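Local coordinates for protein 1,4-dihydroxy-2-naphthoyl-CoA hydrolase (Synechocystis sp., PDB 4K00) that hydrolyses 1,4-dihydroxy-2-naphthoyl-CoA to 1,4-dihydroxy-2-naphthoate and CoA, a step in phylloquinone (vitamin K1) biosynthesis, at residues G22-A36 with I66-V80. Sequence-based numbering, arbitrary orientation.
Sequences GVVYFNQFLQMCHEA and IDFFAPAHCGDRLLV
Phe-29 lies among Ile-66, Phe-68, Ala-72 and Leu-78, its CD2 3.5 Å from Phe-68 CE1 and the two ring planes inclined at 49°. Its CG stands anti to the carbonyl carbon (chi1 -75°), which carries CZ out to Ala-72, whose CB sits at the ring edge, near its plane; Val-24 CG1 lies on one ring face. Replacing Phe-29 with an alanine would probably open a gap between helix and strands and leave Phe-68, Ala-72 and Leu-78 without their shared aromatic neighbour. Further along helix 26-43, the Leu-30 and Ile-66 side chains pass in opposite directions, CG 3.8 Å from CG2, the Met-32 side chain crosses that of Leu-78 at about a right angle, SD meeting CD1, and Ala-36 CB rests on Val-80 CG1 at 3.7 Å. Phe-68 CZ touches Phe-26 CB (3.6 Å); Leu-61 of the second subunit packs on both phenylalanines. Outward, Val-24 N donates to Ala-72 O (2.9 Å, 155°) from above the carbonyl plane. Water 2 links Val-24 O to Ala-72 N, and water 1 joins Gly-22 O to Cys-74 N. His-73 N binds Asp-76 OD2 (2.8 Å), bracing the type II turn. Apolar packing thus seats the helix on the hotdog sheet, while directional backbone and water bonds are consistent with holding the loop beside Asp-19, the predicted active-site residue.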
ATOM      1  N   GLY A  22      16.363  -2.449   0.557  1.00 23.22           N
ATOM      2  CA  GLY A  22      16.908  -1.615  -0.506  1.00 23.49           C
ATOM      3  C   GLY A  22      16.401  -1.962  -1.905  1.00 23.61           C
ATOM      4  O   GLY A  22      16.896  -1.418  -2.887  1.00 22.61           O
ATOM      5  N   VAL A  23      15.416  -2.853  -1.996  1.00 20.04           N
ATOM      6  CA  VAL A  23      14.915  -3.337  -3.289  1.00 21.77           C
ATOM      7  C   VAL A  23      13.382  -3.271  -3.340  1.00 22.57           C
ATOM      8  O   VAL A  23      12.729  -3.024  -2.324  1.00 20.24           O
ATOM      9  CB  VAL A  23      15.359  -4.798  -3.573  1.00 22.03           C
ATOM     10  CG1 VAL A  23      16.880  -4.935  -3.541  1.00 25.79           C
ATOM     11  CG2 VAL A  23      14.710  -5.769  -2.596  1.00 23.29           C
ATOM     12  N   VAL A  24      12.814  -3.485  -4.521  1.00 20.39           N
ATOM     13  CA  VAL A  24      11.349  -3.549  -4.662  1.00 20.98           C
ATOM     14  C   VAL A  24      10.778  -4.713  -3.840  1.00 16.91           C
ATOM     15  O   VAL A  24      11.242  -5.848  -3.940  1.00 17.29           O
ATOM     16  CB  VAL A  24      10.927  -3.690  -6.143  1.00 18.06           C
ATOM     17  CG1 VAL A  24       9.443  -3.977  -6.261  1.00 20.12           C
ATOM     18  CG2 VAL A  24      11.288  -2.434  -6.915  1.00 20.30           C
ATOM     19  N   TYR A  25       9.801  -4.398  -2.994  1.00 16.03           N
ATOM     20  CA  TYR A  25       9.093  -5.383  -2.166  1.00 17.70           C
ATOM     21  C   TYR A  25       8.286  -6.335  -3.049  1.00 17.50           C
ATOM     22  O   TYR A  25       7.680  -5.909  -4.036  1.00 17.98           O
ATOM     23  CB  TYR A  25       8.164  -4.623  -1.208  1.00 18.27           C
ATOM     24  CG  TYR A  25       7.415  -5.443  -0.194  1.00 18.42           C
ATOM     25  CD1 TYR A  25       8.073  -6.082   0.848  1.00 18.40           C
ATOM     26  CD2 TYR A  25       6.025  -5.541  -0.252  1.00 18.75           C
ATOM     27  CE1 TYR A  25       7.368  -6.811   1.800  1.00 17.14           C
ATOM     28  CE2 TYR A  25       5.317  -6.268   0.692  1.00 17.17           C
ATOM     29  CZ  TYR A  25       5.989  -6.901   1.714  1.00 16.99           C
ATOM     30  OH  TYR A  25       5.290  -7.636   2.668  1.00 17.99           O
ATOM     31  N   PHE A  26       8.278  -7.619  -2.688  1.00 19.18           N
ATOM     32  CA  PHE A  26       7.786  -8.664  -3.584  1.00 20.14           C
ATOM     33  C   PHE A  26       6.380  -8.332  -4.079  1.00 16.58           C
ATOM     34  O   PHE A  26       6.077  -8.480  -5.252  1.00 16.50           O
ATOM     35  CB  PHE A  26       7.818 -10.030  -2.894  1.00 20.87           C
ATOM     36  CG  PHE A  26       6.665 -10.277  -1.963  1.00 19.44           C
ATOM     37  CD1 PHE A  26       6.652  -9.733  -0.688  1.00 20.65           C
ATOM     38  CD2 PHE A  26       5.595 -11.058  -2.363  1.00 19.63           C
ATOM     39  CE1 PHE A  26       5.582  -9.956   0.155  1.00 18.02           C
ATOM     40  CE2 PHE A  26       4.527 -11.282  -1.526  1.00 20.29           C
ATOM     41  CZ  PHE A  26       4.522 -10.726  -0.261  1.00 19.68           C
ATOM     42  N   ASN A  27       5.543  -7.844  -3.171  1.00 16.00           N
ATOM     43  CA  ASN A  27       4.121  -7.649  -3.419  1.00 18.15           C
ATOM     44  C   ASN A  27       3.879  -6.488  -4.364  1.00 19.03           C
ATOM     45  O   ASN A  27       2.847  -6.421  -5.036  1.00 18.87           O
ATOM     46  CB  ASN A  27       3.419  -7.327  -2.092  1.00 20.32           C
ATOM     47  CG  ASN A  27       2.015  -7.859  -2.035  1.00 22.33           C
ATOM     48  OD1 ASN A  27       1.646  -8.763  -2.789  1.00 24.26           O
ATOM     49  ND2 ASN A  27       1.225  -7.320  -1.128  1.00 15.65           N
ATOM     50  N   GLN A  28       4.827  -5.557  -4.401  1.00 17.01           N
ATOM     51  CA  GLN A  28       4.730  -4.422  -5.321  1.00 16.80           C
ATOM     52  C   GLN A  28       4.887  -4.825  -6.796  1.00 16.00           C
ATOM     53  O   GLN A  28       4.260  -4.221  -7.660  1.00 15.51           O
ATOM     54  CB  GLN A  28       5.713  -3.307  -4.939  1.00 16.74           C
ATOM     55  CG  GLN A  28       5.390  -2.623  -3.620  1.00 17.88           C
ATOM     56  CD  GLN A  28       4.021  -1.980  -3.628  1.00 21.01           C
ATOM     57  OE1 GLN A  28       3.158  -2.356  -2.848  1.00 24.51           O
ATOM     58  NE2 GLN A  28       3.808  -1.027  -4.527  1.00 19.83           N
ATOM     59  N   PHE A  29       5.678  -5.854  -7.090  1.00 17.42           N
ATOM     60  CA  PHE A  29       5.712  -6.397  -8.439  1.00 17.47           C
ATOM     61  C   PHE A  29       4.329  -6.897  -8.874  1.00 18.01           C
ATOM     62  O   PHE A  29       3.920  -6.691 -10.024  1.00 19.10           O
ATOM     63  CB  PHE A  29       6.738  -7.534  -8.557  1.00 18.29           C
ATOM     64  CG  PHE A  29       8.179  -7.073  -8.583  1.00 17.82           C
ATOM     65  CD1 PHE A  29       8.679  -6.354  -9.655  1.00 19.88           C
ATOM     66  CD2 PHE A  29       9.049  -7.420  -7.558  1.00 19.38           C
ATOM     67  CE1 PHE A  29      10.009  -5.966  -9.701  1.00 20.17           C
ATOM     68  CE2 PHE A  29      10.383  -7.034  -7.598  1.00 21.71           C
ATOM     69  CZ  PHE A  29      10.864  -6.309  -8.670  1.00 19.45           C
ATOM     70  N   LEU A  30       3.619  -7.576  -7.973  1.00 17.99           N
ATOM     71  CA  LEU A  30       2.264  -8.036  -8.267  1.00 18.55           C
ATOM     72  C   LEU A  30       1.312  -6.875  -8.475  1.00 14.80           C
ATOM     73  O   LEU A  30       0.424  -6.953  -9.330  1.00 15.72           O
ATOM     74  CB  LEU A  30       1.712  -8.931  -7.155  1.00 22.42           C
ATOM     75  CG  LEU A  30       1.857 -10.433  -7.350  1.00 32.65           C
ATOM     76  CD1 LEU A  30       1.263 -11.175  -6.160  1.00 35.21           C
ATOM     77  CD2 LEU A  30       1.225 -10.899  -8.663  1.00 26.28           C
ATOM     78  N   GLN A  31       1.481  -5.805  -7.689  1.00 14.59           N
ATOM     79  CA  GLN A  31       0.707  -4.571  -7.883  1.00 15.89           C
ATOM     80  C   GLN A  31       0.939  -4.033  -9.305  1.00 15.85           C
ATOM     81  O   GLN A  31      -0.006  -3.627  -9.986  1.00 15.13           O
ATOM     82  CB  GLN A  31       1.071  -3.532  -6.805  1.00 16.74           C
ATOM     83  CG  GLN A  31       0.430  -2.159  -6.946  1.00 19.98           C
ATOM     84  CD  GLN A  31      -1.054  -2.234  -7.181  1.00 19.71           C
ATOM     85  OE1 GLN A  31      -1.737  -3.116  -6.647  1.00 23.15           O
ATOM     86  NE2 GLN A  31      -1.573  -1.314  -7.996  1.00 26.65           N
ATOM     87  N   MET A  32       2.191  -4.044  -9.757  1.00 14.79           N
ATOM     88  CA  MET A  32       2.526  -3.514 -11.080  1.00 16.06           C
ATOM     89  C   MET A  32       1.870  -4.356 -12.173  1.00 15.25           C
ATOM     90  O   MET A  32       1.472  -3.835 -13.216  1.00 14.78           O
ATOM     91  CB  MET A  32       4.035  -3.504 -11.290  1.00 16.88           C
ATOM     92  CG  MET A  32       4.805  -2.545 -10.396  1.00 16.12           C
ATOM     93  SD  MET A  32       6.583  -2.813 -10.541  1.00 19.30           S
ATOM     94  CE  MET A  32       7.164  -1.821  -9.164  1.00 19.92           C
ATOM     95  N   CYS A  33       1.752  -5.651 -11.921  1.00 16.32           N
ATOM     96  CA  CYS A  33       1.023  -6.549 -12.835  1.00 17.53           C
ATOM     97  C   CYS A  33      -0.444  -6.154 -12.956  1.00 15.11           C
ATOM     98  O   CYS A  33      -0.969  -6.029 -14.056  1.00 19.85           O
ATOM     99  CB  CYS A  33       1.140  -7.999 -12.369  1.00 16.26           C
ATOM    100  SG  CYS A  33       2.784  -8.700 -12.607  1.00 18.09           S
ATOM    101  N   HIS A  34      -1.109  -5.938 -11.827  1.00 15.58           N
ATOM    102  CA  HIS A  34      -2.508  -5.545 -11.859  1.00 17.18           C
ATOM    103  C   HIS A  34      -2.674  -4.196 -12.565  1.00 16.21           C
ATOM    104  O   HIS A  34      -3.621  -4.003 -13.320  1.00 15.71           O
ATOM    105  CB  HIS A  34      -3.117  -5.535 -10.443  1.00 19.26           C
ATOM    106  CG  HIS A  34      -4.613  -5.617 -10.429  1.00 14.76           C
ATOM    107  ND1 HIS A  34      -5.417  -4.534 -10.699  1.00 16.56           N
ATOM    108  CD2 HIS A  34      -5.451  -6.660 -10.211  1.00 18.64           C
ATOM    109  CE1 HIS A  34      -6.688  -4.900 -10.634  1.00 18.37           C
ATOM    110  NE2 HIS A  34      -6.736  -6.184 -10.333  1.00 18.14           N
ATOM    111  N   GLU A  35      -1.737  -3.277 -12.341  1.00 18.74           N
ATOM    112  CA  GLU A  35      -1.732  -1.995 -13.056  1.00 17.22           C
ATOM    113  C   GLU A  35      -1.637  -2.176 -14.575  1.00 17.13           C
ATOM    114  O   GLU A  35      -2.317  -1.480 -15.331  1.00 14.99           O
ATOM    115  CB  GLU A  35      -0.585  -1.110 -12.584  1.00 17.47           C
ATOM    116  CG  GLU A  35      -0.705  -0.666 -11.134  1.00 17.70           C
ATOM    117  CD  GLU A  35       0.540   0.048 -10.634  1.00 19.84           C
ATOM    118  OE1 GLU A  35       1.385   0.478 -11.461  1.00 18.02           O
ATOM    119  OE2 GLU A  35       0.682   0.177  -9.400  1.00 15.02           O
ATOM    120  N   ALA A  36      -0.792  -3.103 -15.014  1.00 16.16           N
ATOM    121  CA  ALA A  36      -0.662  -3.393 -16.447  1.00 17.79           C
ATOM    122  C   ALA A  36      -1.986  -3.869 -16.998  1.00 16.70           C
ATOM    123  O   ALA A  36      -2.431  -3.435 -18.064  1.00 19.48           O
ATOM    124  CB  ALA A  36       0.407  -4.457 -16.674  1.00 18.46           C
ATOM    125  N   ILE A  66       3.537 -15.518  -8.781  1.00 17.75           N
ATOM    126  CA  ILE A  66       4.680 -14.738  -9.244  1.00 19.10           C
ATOM    127  C   ILE A  66       5.978 -15.398  -8.805  1.00 19.46           C
ATOM    128  O   ILE A  66       6.076 -15.884  -7.682  1.00 19.46           O
ATOM    129  CB  ILE A  66       4.578 -13.268  -8.774  1.00 18.40           C
ATOM    130  CG1 ILE A  66       5.768 -12.432  -9.259  1.00 18.82           C
ATOM    131  CG2 ILE A  66       4.486 -13.171  -7.247  1.00 22.69           C
ATOM    132  CD1 ILE A  66       5.425 -10.957  -9.354  1.00 18.93           C
ATOM    133  N   ASP A  67       6.958 -15.452  -9.716  1.00 20.20           N
ATOM    134  CA  ASP A  67       8.307 -15.899  -9.384  1.00 21.91           C
ATOM    135  C   ASP A  67       9.311 -14.770  -9.601  1.00 21.24           C
ATOM    136  O   ASP A  67       9.221 -14.034 -10.585  1.00 22.51           O
ATOM    137  CB  ASP A  67       8.712 -17.087 -10.254  1.00 24.21           C
ATOM    138  CG  ASP A  67       7.750 -18.256 -10.138  1.00 25.93           C
ATOM    139  OD1 ASP A  67       7.595 -18.822  -9.039  1.00 26.15           O
ATOM    140  OD2 ASP A  67       7.142 -18.601 -11.155  1.00 26.00           O
ATOM    141  N   PHE A  68      10.262 -14.646  -8.683  1.00 19.46           N
ATOM    142  CA  PHE A  68      11.223 -13.550  -8.711  1.00 21.27           C
ATOM    143  C   PHE A  68      12.600 -14.079  -9.083  1.00 24.53           C
ATOM    144  O   PHE A  68      13.073 -15.064  -8.512  1.00 21.90           O
ATOM    145  CB  PHE A  68      11.257 -12.843  -7.354  1.00 23.10           C
ATOM    146  CG  PHE A  68       9.909 -12.371  -6.898  1.00 20.05           C
ATOM    147  CD1 PHE A  68       9.405 -11.152  -7.320  1.00 24.86           C
ATOM    148  CD2 PHE A  68       9.120 -13.168  -6.077  1.00 23.91           C
ATOM    149  CE1 PHE A  68       8.144 -10.739  -6.918  1.00 22.46           C
ATOM    150  CE2 PHE A  68       7.862 -12.756  -5.679  1.00 21.10           C
ATOM    151  CZ  PHE A  68       7.379 -11.537  -6.087  1.00 21.86           C
ATOM    152  N   PHE A  69      13.223 -13.426 -10.066  1.00 22.43           N
ATOM    153  CA  PHE A  69      14.498 -13.856 -10.596  1.00 23.71           C
ATOM    154  C   PHE A  69      15.613 -12.886 -10.189  1.00 24.37           C
ATOM    155  O   PHE A  69      16.749 -13.291  -9.959  1.00 24.40           O
ATOM    156  CB  PHE A  69      14.412 -13.969 -12.126  1.00 24.00           C
ATOM    157  CG  PHE A  69      13.319 -14.879 -12.602  1.00 25.92           C
ATOM    158  CD1 PHE A  69      13.235 -16.179 -12.135  1.00 31.39           C
ATOM    159  CD2 PHE A  69      12.370 -14.436 -13.505  1.00 25.19           C
ATOM    160  CE1 PHE A  69      12.227 -17.021 -12.560  1.00 29.08           C
ATOM    161  CE2 PHE A  69      11.362 -15.279 -13.934  1.00 26.27           C
ATOM    162  CZ  PHE A  69      11.286 -16.564 -13.457  1.00 26.19           C
ATOM    163  N   ALA A  70      15.291 -11.599 -10.114  1.00 19.92           N
ATOM    164  CA  ALA A  70      16.297 -10.582  -9.836  1.00 21.33           C
ATOM    165  C   ALA A  70      15.620  -9.319  -9.311  1.00 21.63           C
ATOM    166  O   ALA A  70      14.467  -9.050  -9.656  1.00 21.35           O
ATOM    167  CB  ALA A  70      17.086 -10.277 -11.096  1.00 21.49           C
ATOM    168  N   PRO A  71      16.324  -8.547  -8.466  1.00 21.71           N
ATOM    169  CA  PRO A  71      15.711  -7.393  -7.797  1.00 20.63           C
ATOM    170  C   PRO A  71      15.683  -6.152  -8.669  1.00 22.37           C
ATOM    171  O   PRO A  71      16.400  -6.079  -9.671  1.00 19.71           O
ATOM    172  CB  PRO A  71      16.616  -7.175  -6.583  1.00 21.77           C
ATOM    173  CG  PRO A  71      17.963  -7.649  -7.044  1.00 24.84           C
ATOM    174  CD  PRO A  71      17.695  -8.799  -7.985  1.00 23.62           C
ATOM    175  N   ALA A  72      14.840  -5.196  -8.298  1.00 20.16           N
ATOM    176  CA  ALA A  72      14.899  -3.852  -8.846  1.00 19.03           C
ATOM    177  C   ALA A  72      15.044  -2.831  -7.725  1.00 19.64           C
ATOM    178  O   ALA A  72      14.855  -3.150  -6.553  1.00 19.74           O
ATOM    179  CB  ALA A  72      13.650  -3.569  -9.670  1.00 18.09           C
ATOM    180  N   HIS A  73      15.402  -1.607  -8.094  1.00 19.20           N
ATOM    181  CA  HIS A  73      15.687  -0.551  -7.133  1.00 21.06           C
ATOM    182  C   HIS A  73      14.907   0.708  -7.486  1.00 18.85           C
ATOM    183  O   HIS A  73      14.414   0.859  -8.605  1.00 19.62           O
ATOM    184  CB  HIS A  73      17.191  -0.240  -7.097  1.00 23.55           C
ATOM    185  CG  HIS A  73      18.045  -1.425  -6.793  1.00 28.47           C
ATOM    186  ND1 HIS A  73      18.460  -2.315  -7.762  1.00 31.24           N
ATOM    187  CD2 HIS A  73      18.580  -1.863  -5.627  1.00 33.48           C
ATOM    188  CE1 HIS A  73      19.195  -3.259  -7.203  1.00 32.52           C
ATOM    189  NE2 HIS A  73      19.282  -3.010  -5.910  1.00 28.89           N
ATOM    190  N   CYS A  74      14.801   1.602  -6.503  1.00 20.28           N
ATOM    191  CA  CYS A  74      14.175   2.907  -6.660  1.00 19.67           C
ATOM    192  C   CYS A  74      14.715   3.658  -7.860  1.00 20.70           C
ATOM    193  O   CYS A  74      15.929   3.793  -8.033  1.00 19.80           O
ATOM    194  CB  CYS A  74      14.441   3.737  -5.398  1.00 22.05           C
ATOM    195  SG  CYS A  74      13.490   5.253  -5.312  1.00 22.76           S
ATOM    196  N   GLY A  75      13.812   4.165  -8.689  1.00 20.61           N
ATOM    197  CA  GLY A  75      14.224   4.922  -9.853  1.00 22.50           C
ATOM    198  C   GLY A  75      14.344   4.093 -11.118  1.00 23.43           C
ATOM    199  O   GLY A  75      14.438   4.652 -12.197  1.00 20.30           O
ATOM    200  N   ASP A  76      14.346   2.765 -11.002  1.00 21.91           N
ATOM    201  CA  ASP A  76      14.439   1.919 -12.195  1.00 20.85           C
ATOM    202  C   ASP A  76      13.213   2.147 -13.065  1.00 24.34           C
ATOM    203  O   ASP A  76      12.118   2.419 -12.564  1.00 22.81           O
ATOM    204  CB  ASP A  76      14.523   0.435 -11.821  1.00 19.81           C
ATOM    205  CG  ASP A  76      15.870   0.042 -11.247  1.00 21.50           C
ATOM    206  OD1 ASP A  76      16.796   0.883 -11.240  1.00 23.45           O
ATOM    207  OD2 ASP A  76      16.004  -1.121 -10.811  1.00 21.48           O
ATOM    208  N   ARG A  77      13.391   2.016 -14.371  1.00 23.80           N
ATOM    209  CA  ARG A  77      12.265   2.013 -15.286  1.00 24.15           C
ATOM    210  C   ARG A  77      12.042   0.597 -15.803  1.00 23.87           C
ATOM    211  O   ARG A  77      12.946  -0.022 -16.368  1.00 26.38           O
ATOM    212  CB  ARG A  77      12.522   2.969 -16.442  1.00 30.90           C
ATOM    213  CG  ARG A  77      11.287   3.241 -17.285  1.00 43.72           C
ATOM    214  CD  ARG A  77      11.497   4.437 -18.205  1.00 57.92           C
ATOM    215  NE  ARG A  77      12.686   4.275 -19.037  1.00 68.89           N
ATOM    216  CZ  ARG A  77      12.708   3.602 -20.184  1.00 69.77           C
ATOM    217  NH1 ARG A  77      11.599   3.029 -20.641  1.00 64.71           N
ATOM    218  NH2 ARG A  77      13.837   3.501 -20.873  1.00 71.31           N
ATOM    219  N   LEU A  78      10.839   0.088 -15.585  1.00 19.18           N
ATOM    220  CA  LEU A  78      10.521  -1.315 -15.851  1.00 19.45           C
ATOM    221  C   LEU A  78       9.490  -1.408 -16.971  1.00 21.72           C
ATOM    222  O   LEU A  78       8.732  -0.465 -17.212  1.00 19.85           O
ATOM    223  CB  LEU A  78       9.977  -1.986 -14.597  1.00 19.20           C
ATOM    224  CG  LEU A  78      10.787  -1.824 -13.311  1.00 18.39           C
ATOM    225  CD1 LEU A  78      10.128  -2.624 -12.209  1.00 17.34           C
ATOM    226  CD2 LEU A  78      12.232  -2.256 -13.505  1.00 21.42           C
ATOM    227  N   LEU A  79       9.474  -2.545 -17.657  1.00 20.56           N
ATOM    228  CA  LEU A  79       8.395  -2.892 -18.574  1.00 20.76           C
ATOM    229  C   LEU A  79       7.657  -4.101 -18.020  1.00 19.75           C
ATOM    230  O   LEU A  79       8.274  -5.077 -17.597  1.00 17.55           O
ATOM    231  CB  LEU A  79       8.964  -3.220 -19.955  1.00 23.44           C
ATOM    232  CG  LEU A  79       9.775  -2.106 -20.620  1.00 23.84           C
ATOM    233  CD1 LEU A  79      10.393  -2.583 -21.922  1.00 25.68           C
ATOM    234  CD2 LEU A  79       8.893  -0.892 -20.854  1.00 26.49           C
ATOM    235  N   VAL A  80       6.334  -4.019 -18.001  1.00 17.99           N
ATOM    236  CA  VAL A  80       5.500  -5.179 -17.706  1.00 16.75           C
ATOM    237  C   VAL A  80       4.787  -5.595 -18.970  1.00 19.08           C
ATOM    238  O   VAL A  80       3.935  -4.861 -19.481  1.00 18.74           O
ATOM    239  CB  VAL A  80       4.426  -4.879 -16.651  1.00 18.66           C
ATOM    240  CG1 VAL A  80       3.684  -6.170 -16.299  1.00 19.12           C
ATOM    241  CG2 VAL A  80       5.041  -4.236 -15.417  1.00 19.79           C
TER
HETATM  242  O   HOH W   1      16.029   1.008  -3.927  1.00 20.85           O
HETATM  243  O   HOH W   2      13.161  -6.413  -5.807  1.00 18.49           O